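Local coordinates for prenyltransference for protein (Lavandula lanata, PDB 5HC8) that probably joins two molecules of dimethylallyl diphosphate head to middle into lavandulyl diphosphate, at residues Ile18-His23 with Leu60-Leu65; Val140-Arg145 with Asn202-Gln207. All coordinates share one frame; numbering follows the deposited sequence.

Interaction 1 (Ile18-His23 with Leu60-Leu65); sequences IIIDGH and LTIWAL. With MG (magnesium ion), chain B; ISY (3-methylbut-3-enylsulfanyl(phosphonooxy)phosphinic acid), chain F; PIS (trihydrogen thiodiphosphate), chain C; 61G (2-methylbuta-1,3-diene), chain D.
Ile18 and Trp63 lock two neighbouring parallel strands together: Trp63 N donates to Ile18 O at 3.0 Å, almost straight, and Ile18 N in turn reaches Thr61 O at 2.8 Å. Past Ile19 the strand ends, and the side chain of Ile20 takes over the contact. With CG1 between its backbone N and carbonyl carbon (chi1 65°), it is swung over the Trp63 carbonyl. From CB, the CG2 branch meets Ile62 CG2 where the two side chains cross at about a right angle. Ile20 CG1 lies 3.3 Å from Trp63 O, an oxygen buried without a polar partner. At the tip, Ile20 CD1 packs against Ala64 and approaches CAB of the bound methylbutadiene at 3.9 Å. The site is that of a cis-prenyltransferase of the undecaprenyl diphosphate synthase family, laid over the ends of parallel strands. On the other side of the sheet from Ile18 and Ile62, Ile19 and Trp63 run side by side; the indole spreads one face under the isopentenyl chain of the bound thiolodiphosphate, with Trp63 CE3 3.4 Å from its C12, while Trp63 NE1 is held by Tyr142 O. Asp21 OD1 binds magnesium at 2.1 Å, and its OD2 has a salt bridge to Arg193. Thiodiphosphate O4 is gripped twice by His23, through the backbone N and, at 2.7 Å, through ND1, with O4 at the ring edge near its plane.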
ATOM      1  N   ILE A  18      -6.763  -6.695   9.693  1.00 24.04           N
ATOM      2  CA  ILE A  18      -5.677  -7.386  10.328  1.00 23.30           C
ATOM      3  C   ILE A  18      -4.948  -8.387   9.449  1.00 22.72           C
ATOM      4  O   ILE A  18      -5.564  -9.249   8.839  1.00 22.93           O
ATOM      5  CB  ILE A  18      -6.181  -8.183  11.567  1.00 23.93           C
ATOM      6  CG1 ILE A  18      -6.871  -7.223  12.557  1.00 26.67           C
ATOM      7  CG2 ILE A  18      -5.023  -8.872  12.247  1.00 24.73           C
ATOM      8  CD1 ILE A  18      -7.421  -7.888  13.816  1.00 28.39           C
ATOM      9  N   ILE A  19      -3.641  -8.229   9.356  1.00 20.09           N
ATOM     10  CA  ILE A  19      -2.757  -9.225   8.730  1.00 23.26           C
ATOM     11  C   ILE A  19      -2.166 -10.147   9.777  1.00 22.01           C
ATOM     12  O   ILE A  19      -1.349  -9.741  10.590  1.00 21.78           O
ATOM     13  CB  ILE A  19      -1.621  -8.519   7.937  1.00 24.02           C
ATOM     14  CG1 ILE A  19      -2.199  -7.650   6.826  1.00 23.99           C
ATOM     15  CG2 ILE A  19      -0.614  -9.484   7.355  1.00 25.93           C
ATOM     16  CD1 ILE A  19      -1.154  -6.879   6.050  1.00 23.83           C
ATOM     17  N   ILE A  20      -2.558 -11.423   9.733  1.00 22.11           N
ATOM     18  CA  ILE A  20      -2.070 -12.436  10.663  1.00 23.82           C
ATOM     19  C   ILE A  20      -0.781 -13.033  10.146  1.00 23.48           C
ATOM     20  O   ILE A  20      -0.591 -13.239   8.928  1.00 23.62           O
ATOM     21  CB  ILE A  20      -3.183 -13.536  10.957  1.00 24.36           C
ATOM     22  CG1 ILE A  20      -3.522 -14.343   9.723  1.00 28.65           C
ATOM     23  CG2 ILE A  20      -4.487 -12.875  11.463  1.00 27.45           C
ATOM     24  CD1 ILE A  20      -4.701 -15.267   9.896  1.00 31.67           C
ATOM     25  N   ASP A  21       0.144 -13.260  11.067  1.00 24.30           N
ATOM     26  CA  ASP A  21       1.468 -13.698  10.709  1.00 23.87           C
ATOM     27  C   ASP A  21       2.178 -14.227  11.946  1.00 24.00           C
ATOM     28  O   ASP A  21       1.775 -13.905  13.081  1.00 24.05           O
ATOM     29  CB  ASP A  21       2.229 -12.522  10.056  1.00 26.74           C
ATOM     30  CG  ASP A  21       3.382 -12.975   9.138  1.00 26.63           C
ATOM     31  OD1 ASP A  21       3.229 -14.093   8.634  1.00 25.83           O
ATOM     32  OD2 ASP A  21       4.419 -12.263   9.027  1.00 25.35           O
ATOM     33  N   GLY A  22       3.277 -14.941  11.751  1.00 28.44           N
ATOM     34  CA  GLY A  22       4.163 -15.311  12.858  1.00 28.36           C
ATOM     35  C   GLY A  22       3.802 -16.672  13.445  1.00 30.14           C
ATOM     36  O   GLY A  22       4.313 -17.058  14.483  1.00 29.24           O
ATOM     37  N   HIS A  23       2.945 -17.418  12.777  1.00 27.19           N
ATOM     38  CA  HIS A  23       2.482 -18.719  13.326  1.00 29.99           C
ATOM     39  C   HIS A  23       3.556 -19.784  13.374  1.00 29.38           C
ATOM     40  O   HIS A  23       3.629 -20.527  14.316  1.00 33.68           O
ATOM     41  CB  HIS A  23       1.304 -19.265  12.531  1.00 28.74           C
ATOM     42  CG  HIS A  23       0.102 -18.375  12.533  1.00 30.24           C
ATOM     43  ND1 HIS A  23      -0.079 -17.363  11.609  1.00 30.09           N
ATOM     44  CD2 HIS A  23      -1.002 -18.371  13.302  1.00 30.48           C
ATOM     45  CE1 HIS A  23      -1.246 -16.782  11.828  1.00 29.46           C
ATOM     46  NE2 HIS A  23      -1.824 -17.379  12.846  1.00 30.56           N
ATOM     47  N   LEU A  60     -14.684  -5.254  10.551  1.00 23.91           N
ATOM     48  CA  LEU A  60     -13.403  -5.894  10.876  1.00 24.80           C
ATOM     49  C   LEU A  60     -13.082  -6.887   9.756  1.00 25.51           C
ATOM     50  O   LEU A  60     -13.895  -7.789   9.474  1.00 23.60           O
ATOM     51  CB  LEU A  60     -13.495  -6.723  12.099  1.00 24.73           C
ATOM     52  CG  LEU A  60     -12.151  -7.334  12.531  1.00 26.21           C
ATOM     53  CD1 LEU A  60     -11.205  -6.239  13.054  1.00 27.45           C
ATOM     54  CD2 LEU A  60     -12.332  -8.418  13.555  1.00 28.23           C
ATOM     55  N   THR A  61     -11.957  -6.689   9.107  1.00 23.62           N
ATOM     56  CA  THR A  61     -11.459  -7.657   8.097  1.00 23.44           C
ATOM     57  C   THR A  61     -10.272  -8.429   8.627  1.00 25.56           C
ATOM     58  O   THR A  61      -9.321  -7.818   9.134  1.00 23.22           O
ATOM     59  CB  THR A  61     -11.060  -6.913   6.827  1.00 23.63           C
ATOM     60  OG1 THR A  61     -12.206  -6.309   6.229  1.00 27.25           O
ATOM     61  CG2 THR A  61     -10.467  -7.902   5.821  1.00 27.38           C
ATOM     62  N   ILE A  62     -10.326  -9.762   8.563  1.00 24.16           N
ATOM     63  CA  ILE A  62      -9.178 -10.592   8.907  1.00 24.23           C
ATOM     64  C   ILE A  62      -8.692 -11.274   7.637  1.00 23.99           C
ATOM     65  O   ILE A  62      -9.444 -11.940   6.904  1.00 23.16           O
ATOM     66  CB  ILE A  62      -9.489 -11.657   9.969  1.00 25.51           C
ATOM     67  CG1 ILE A  62      -9.901 -10.992  11.278  1.00 24.97           C
ATOM     68  CG2 ILE A  62      -8.325 -12.619  10.131  1.00 31.63           C
ATOM     69  CD1 ILE A  62     -10.409 -11.976  12.353  1.00 26.08           C
ATOM     70  N   TRP A  63      -7.440 -11.035   7.295  1.00 23.09           N
ATOM     71  CA  TRP A  63      -6.846 -11.683   6.098  1.00 24.57           C
ATOM     72  C   TRP A  63      -6.252 -13.000   6.470  1.00 25.73           C
ATOM     73  O   TRP A  63      -5.365 -13.052   7.333  1.00 27.13           O
ATOM     74  CB  TRP A  63      -5.715 -10.861   5.533  1.00 25.79           C
ATOM     75  CG  TRP A  63      -5.226 -11.249   4.164  1.00 24.25           C
ATOM     76  CD1 TRP A  63      -5.933 -11.806   3.104  1.00 25.71           C
ATOM     77  CD2 TRP A  63      -3.922 -10.998   3.661  1.00 23.73           C
ATOM     78  NE1 TRP A  63      -5.113 -11.896   2.004  1.00 23.75           N
ATOM     79  CE2 TRP A  63      -3.906 -11.348   2.302  1.00 23.68           C
ATOM     80  CE3 TRP A  63      -2.789 -10.400   4.203  1.00 26.00           C
ATOM     81  CZ2 TRP A  63      -2.740 -11.229   1.525  1.00 22.90           C
ATOM     82  CZ3 TRP A  63      -1.679 -10.322   3.440  1.00 25.81           C
ATOM     83  CH2 TRP A  63      -1.679 -10.679   2.118  1.00 23.41           C
ATOM     84  N   ALA A  64      -6.734 -14.080   5.842  1.00 26.37           N
ATOM     85  CA  ALA A  64      -6.324 -15.454   6.259  1.00 28.60           C
ATOM     86  C   ALA A  64      -5.503 -16.192   5.183  1.00 27.80           C
ATOM     87  O   ALA A  64      -4.788 -17.143   5.465  1.00 27.15           O
ATOM     88  CB  ALA A  64      -7.535 -16.280   6.598  1.00 31.90           C
ATOM     89  N   LEU A  65      -5.632 -15.775   3.926  1.00 25.95           N
ATOM     90  CA  LEU A  65      -4.977 -16.596   2.919  1.00 28.29           C
ATOM     91  C   LEU A  65      -4.816 -15.756   1.679  1.00 24.69           C
ATOM     92  O   LEU A  65      -5.777 -15.242   1.191  1.00 25.71           O
ATOM     93  CB  LEU A  65      -5.803 -17.830   2.658  1.00 29.03           C
ATOM     94  CG  LEU A  65      -5.047 -18.825   1.777  1.00 38.82           C
ATOM     95  CD1 LEU A  65      -4.086 -19.676   2.587  1.00 36.82           C
ATOM     96  CD2 LEU A  65      -6.032 -19.732   1.049  1.00 43.30           C
TER
HETATM   97 MG    MG B 401       4.555 -15.319   7.518  1.00 31.15          MG
HETATM   98  P1  ISY F 405       5.271 -12.784   3.704  1.00 31.31           P
HETATM   99  O2  ISY F 405       3.771 -13.472   3.549  1.00 34.67           O
HETATM  100  P3  ISY F 405       2.910 -14.219   4.638  1.00 33.65           P
HETATM  101  O4  ISY F 405       5.554 -12.355   5.197  1.00 36.30           O
HETATM  102  O5  ISY F 405       5.511 -11.601   2.722  1.00 31.38           O
HETATM  103  O6  ISY F 405       6.233 -13.899   3.318  1.00 33.52           O
HETATM  104  O7  ISY F 405       3.779 -14.979   5.575  1.00 31.62           O
HETATM  105  O8  ISY F 405       1.748 -15.021   3.890  1.00 33.91           O
HETATM  106  S9  ISY F 405       2.078 -12.643   5.814  1.00 34.30           S
HETATM  107  C10 ISY F 405       0.679 -12.195   4.814  1.00 36.99           C
HETATM  108  C11 ISY F 405      -0.463 -12.689   5.664  1.00 40.63           C
HETATM  109  C12 ISY F 405      -1.586 -13.503   5.085  1.00 35.30           C
HETATM  110  C13 ISY F 405      -2.666 -13.929   5.968  1.00 37.95           C
HETATM  111  C14 ISY F 405      -1.522 -14.046   3.706  1.00 36.43           C
HETATM  112  P1  PIS C 402       5.463 -17.423   9.777  1.00 32.20           P
HETATM  113  O1  PIS C 402       4.130 -18.278   9.508  1.00 31.06           O
HETATM  114  P2  PIS C 402       2.719 -17.816   8.938  1.00 30.50           P
HETATM  115  S1  PIS C 402       3.151 -16.908   7.632  1.00 45.48           S
HETATM  116  O2  PIS C 402       5.317 -15.929   9.419  1.00 30.55           O
HETATM  117  O3  PIS C 402       5.860 -17.604  11.241  1.00 31.66           O
HETATM  118  O4  PIS C 402       2.133 -16.997  10.034  1.00 29.23           O
HETATM  119  O5  PIS C 402       6.489 -18.013   8.757  1.00 31.46           O
HETATM  120  O6  PIS C 402       1.956 -19.169   8.544  1.00 33.77           O
HETATM  121  CAC 61G D 403      -1.524 -17.655   5.866  1.00 28.00           C
HETATM  122  CAE 61G D 403      -1.911 -18.024   7.320  1.00 38.77           C
HETATM  123  CAB 61G D 403      -3.294 -18.325   7.833  1.00 37.81           C
HETATM  124  CAD 61G D 403      -0.894 -17.898   8.302  1.00 35.38           C
HETATM  125  CAA 61G D 403       0.377 -17.577   7.757  1.00 44.92           C
HETATM  126  O   HOH W   1       5.855 -13.742   7.366  1.00 27.26           O
HETATM  127  O   HOH W   2       6.060 -16.673   6.567  1.00 33.18           O

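Interaction 2 (Val140-Arg145 with Asn202-Gln207); sequences VAYGGR and NFFLWQ
Gly144 passes closest to Phe204, CA to CA 4.3 Å, where the first turn of helix 144-160 meets an irregular loop, and Gly144 N donates to Asn202 O at 2.8 Å from well above the carbonyl plane. Asn202 also supplies its side chain: with CG anti to the backbone N (chi1 -172°), OD1 turns to the helix start and accepts Arg145 N at 2.9 Å, nearly straight and on a lone pair, while ND2 is taken by Glu146 and Gln68. Replacing Asn202 with a leucine would probably leave Arg145 N without this acceptor and the start of the helix less firmly tied to the loop. A side chain at Gly144 would run into Phe203 O, which already lies 3.0 Å from Gly144 CA in a CA-H...O contact. Phe204 points its edge at the face of Tyr142 in an offset edge-to-face pair, centroids 5.4 Å apart and planes at 72°. Tyr142 OH bonds to Asp147. A water takes the N-H of Trp206 and donates to both Gly144 O and Gln207 OE1, bridging helix and loop. Arg145 CG lies 3.8 Å from Leu205 CD1, and the Arg145 guanidinium goes on to Glu171 and Trp206 of the second subunit. Phe203 lies against strands 15-19 and 59-65 and Phe204 reaches strand 103-107, so the loop is wedged between the sheet, helix 144-160 and the dimer interface.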
ATOM      1  N   VAL A 140      -9.925 -14.460   1.988  1.00 26.59           N
ATOM      2  CA  VAL A 140      -9.364 -15.757   1.756  1.00 28.34           C
ATOM      3  C   VAL A 140      -9.195 -16.000   0.239  1.00 26.83           C
ATOM      4  O   VAL A 140     -10.098 -15.717  -0.575  1.00 29.57           O
ATOM      5  CB  VAL A 140     -10.216 -16.787   2.543  1.00 31.20           C
ATOM      6  CG1 VAL A 140     -11.621 -16.846   1.986  1.00 31.78           C
ATOM      7  CG2 VAL A 140      -9.526 -18.090   2.648  1.00 35.83           C
ATOM      8  N   ALA A 141      -7.972 -16.408  -0.144  1.00 28.26           N
ATOM      9  CA  ALA A 141      -7.543 -16.393  -1.514  1.00 27.49           C
ATOM     10  C   ALA A 141      -7.728 -15.011  -2.087  1.00 27.74           C
ATOM     11  O   ALA A 141      -8.184 -14.862  -3.188  1.00 28.36           O
ATOM     12  CB  ALA A 141      -8.310 -17.444  -2.370  1.00 30.02           C
ATOM     13  N   TYR A 142      -7.399 -13.996  -1.291  1.00 26.11           N
ATOM     14  CA  TYR A 142      -7.540 -12.550  -1.616  1.00 25.64           C
ATOM     15  C   TYR A 142      -6.144 -11.982  -1.765  1.00 24.11           C
ATOM     16  O   TYR A 142      -5.275 -12.167  -0.843  1.00 23.30           O
ATOM     17  CB  TYR A 142      -8.240 -11.759  -0.465  1.00 24.40           C
ATOM     18  CG  TYR A 142      -8.243 -10.311  -0.847  1.00 23.34           C
ATOM     19  CD1 TYR A 142      -9.207  -9.817  -1.742  1.00 24.44           C
ATOM     20  CD2 TYR A 142      -7.181  -9.519  -0.515  1.00 22.24           C
ATOM     21  CE1 TYR A 142      -9.144  -8.534  -2.210  1.00 22.12           C
ATOM     22  CE2 TYR A 142      -7.060  -8.234  -0.994  1.00 19.67           C
ATOM     23  CZ  TYR A 142      -8.099  -7.725  -1.791  1.00 22.06           C
ATOM     24  OH  TYR A 142      -7.921  -6.492  -2.320  1.00 22.10           O
ATOM     25  N   GLY A 143      -5.877 -11.369  -2.911  1.00 22.07           N
ATOM     26  CA  GLY A 143      -4.655 -10.596  -3.091  1.00 22.34           C
ATOM     27  C   GLY A 143      -4.975  -9.240  -3.667  1.00 21.38           C
ATOM     28  O   GLY A 143      -5.924  -9.115  -4.446  1.00 23.85           O
ATOM     29  N   GLY A 144      -4.262  -8.190  -3.258  1.00 21.64           N
ATOM     30  CA  GLY A 144      -4.570  -6.831  -3.695  1.00 19.80           C
ATOM     31  C   GLY A 144      -4.358  -6.562  -5.187  1.00 22.01           C
ATOM     32  O   GLY A 144      -5.159  -5.897  -5.810  1.00 19.07           O
ATOM     33  N   ARG A 145      -3.256  -7.074  -5.755  1.00 22.46           N
ATOM     34  CA  ARG A 145      -3.007  -6.994  -7.193  1.00 22.92           C
ATOM     35  C   ARG A 145      -4.140  -7.711  -7.948  1.00 22.63           C
ATOM     36  O   ARG A 145      -4.659  -7.158  -8.887  1.00 22.23           O
ATOM     37  CB  ARG A 145      -1.690  -7.699  -7.576  1.00 25.20           C
ATOM     38  CG  ARG A 145      -0.439  -6.966  -7.211  1.00 26.91           C
ATOM     39  CD  ARG A 145      -0.152  -5.864  -8.141  1.00 26.37           C
ATOM     40  NE  ARG A 145       1.134  -5.159  -7.956  1.00 28.08           N
ATOM     41  CZ  ARG A 145       2.334  -5.465  -8.462  1.00 29.10           C
ATOM     42  NH1 ARG A 145       2.552  -6.627  -9.097  1.00 31.80           N
ATOM     43  NH2 ARG A 145       3.365  -4.646  -8.247  1.00 26.97           N
ATOM     44  N   ASN A 202       0.962  -8.275  -0.424  1.00 20.62           N
ATOM     45  CA  ASN A 202      -0.063  -8.352  -1.448  1.00 23.84           C
ATOM     46  C   ASN A 202      -1.458  -8.477  -0.834  1.00 24.02           C
ATOM     47  O   ASN A 202      -2.390  -9.112  -1.381  1.00 22.26           O
ATOM     48  CB  ASN A 202       0.275  -9.375  -2.564  1.00 23.97           C
ATOM     49  CG  ASN A 202      -0.696  -9.308  -3.702  1.00 23.66           C
ATOM     50  OD1 ASN A 202      -1.078  -8.233  -4.144  1.00 22.87           O
ATOM     51  ND2 ASN A 202      -1.159 -10.459  -4.143  1.00 24.36           N
ATOM     52  N   PHE A 203      -1.620  -7.840   0.339  1.00 21.80           N
ATOM     53  CA  PHE A 203      -2.972  -7.536   0.819  1.00 21.31           C
ATOM     54  C   PHE A 203      -3.585  -6.395  -0.005  1.00 21.62           C
ATOM     55  O   PHE A 203      -3.167  -6.096  -1.153  1.00 19.95           O
ATOM     56  CB  PHE A 203      -2.921  -7.264   2.344  1.00 22.34           C
ATOM     57  CG  PHE A 203      -4.254  -7.221   3.073  1.00 21.75           C
ATOM     58  CD1 PHE A 203      -5.329  -8.084   2.796  1.00 22.42           C
ATOM     59  CD2 PHE A 203      -4.380  -6.354   4.160  1.00 25.15           C
ATOM     60  CE1 PHE A 203      -6.516  -8.015   3.467  1.00 23.03           C
ATOM     61  CE2 PHE A 203      -5.590  -6.284   4.879  1.00 28.02           C
ATOM     62  CZ  PHE A 203      -6.654  -7.143   4.560  1.00 26.81           C
ATOM     63  N   PHE A 204      -4.619  -5.741   0.549  1.00 21.72           N
ATOM     64  CA  PHE A 204      -5.120  -4.539  -0.074  1.00 23.95           C
ATOM     65  C   PHE A 204      -4.034  -3.612  -0.556  1.00 21.10           C
ATOM     66  O   PHE A 204      -3.026  -3.327   0.136  1.00 22.64           O
ATOM     67  CB  PHE A 204      -5.974  -3.685   0.946  1.00 25.83           C
ATOM     68  CG  PHE A 204      -7.236  -4.308   1.468  1.00 23.35           C
ATOM     69  CD1 PHE A 204      -8.086  -5.053   0.685  1.00 24.13           C
ATOM     70  CD2 PHE A 204      -7.619  -4.084   2.796  1.00 26.93           C
ATOM     71  CE1 PHE A 204      -9.220  -5.616   1.208  1.00 25.21           C
ATOM     72  CE2 PHE A 204      -8.807  -4.626   3.334  1.00 27.06           C
ATOM     73  CZ  PHE A 204      -9.638  -5.387   2.528  1.00 26.10           C
ATOM     74  N   LEU A 205      -4.267  -3.009  -1.714  1.00 22.18           N
ATOM     75  CA  LEU A 205      -3.387  -2.007  -2.250  1.00 21.23           C
ATOM     76  C   LEU A 205      -4.245  -0.782  -2.555  1.00 22.09           C
ATOM     77  O   LEU A 205      -4.023   0.250  -1.967  1.00 24.75           O
ATOM     78  CB  LEU A 205      -2.661  -2.511  -3.535  1.00 21.16           C
ATOM     79  CG  LEU A 205      -1.749  -3.738  -3.263  1.00 18.87           C
ATOM     80  CD1 LEU A 205      -1.186  -4.225  -4.616  1.00 18.84           C
ATOM     81  CD2 LEU A 205      -0.636  -3.438  -2.331  1.00 21.23           C
ATOM     82  N   TRP A 206      -5.219  -0.879  -3.496  1.00 19.31           N
ATOM     83  CA  TRP A 206      -6.113   0.223  -3.788  1.00 20.69           C
ATOM     84  C   TRP A 206      -6.719   0.821  -2.490  1.00 20.25           C
ATOM     85  O   TRP A 206      -6.888   2.056  -2.385  1.00 24.50           O
ATOM     86  CB  TRP A 206      -7.248  -0.234  -4.686  1.00 22.35           C
ATOM     87  CG  TRP A 206      -8.337   0.775  -4.838  1.00 22.78           C
ATOM     88  CD1 TRP A 206      -9.359   1.026  -3.973  1.00 20.74           C
ATOM     89  CD2 TRP A 206      -8.453   1.735  -5.910  1.00 21.44           C
ATOM     90  NE1 TRP A 206     -10.130   2.062  -4.460  1.00 24.58           N
ATOM     91  CE2 TRP A 206      -9.588   2.522  -5.643  1.00 23.70           C
ATOM     92  CE3 TRP A 206      -7.749   1.959  -7.085  1.00 23.98           C
ATOM     93  CZ2 TRP A 206     -10.010   3.522  -6.523  1.00 24.69           C
ATOM     94  CZ3 TRP A 206      -8.095   2.997  -7.884  1.00 27.42           C
ATOM     95  CH2 TRP A 206      -9.268   3.731  -7.644  1.00 26.01           C
ATOM     96  N   GLN A 207      -7.044  -0.078  -1.588  1.00 21.03           N
ATOM     97  CA  GLN A 207      -7.734   0.266  -0.358  1.00 21.73           C
ATOM     98  C   GLN A 207      -6.960   1.091   0.642  1.00 22.34           C
ATOM     99  O   GLN A 207      -7.597   1.595   1.585  1.00 19.48           O
ATOM    100  CB  GLN A 207      -8.405  -0.960   0.292  1.00 21.04           C
ATOM    101  CG  GLN A 207      -9.503  -1.613  -0.541  1.00 22.95           C
ATOM    102  CD  GLN A 207      -9.048  -2.595  -1.640  1.00 24.84           C
ATOM    103  OE1 GLN A 207      -7.829  -2.742  -1.931  1.00 24.97           O
ATOM    104  NE2 GLN A 207     -10.025  -3.275  -2.259  1.00 24.77           N
TER
HETATM  105  O   HOH W   3      -6.210  -3.705  -4.038  1.00 21.58           O

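In the fold
The centres of the two contacts lie 12 Å apart, and along the chain they follow in series: interaction 1 closes before interaction 2 opens. Interaction 1 pairs strands 15-19 and 59-65, adjacent in the six-stranded parallel sheet; interaction 2 joins the turn after strand 135-140, the next neighbour of 59-65, to the loop between strands 190-193 and 212-215. They touch directly, since Trp63 CD2 packs 3.3 Å from Phe203 CD1 and Leu65 O and Tyr142 N are probably hydrogen-bonded. The wall of the prenyl pocket is therefore backed by the 202-207 loop, which together with the start of helix 144-160 reaches the second subunit beside the sheet.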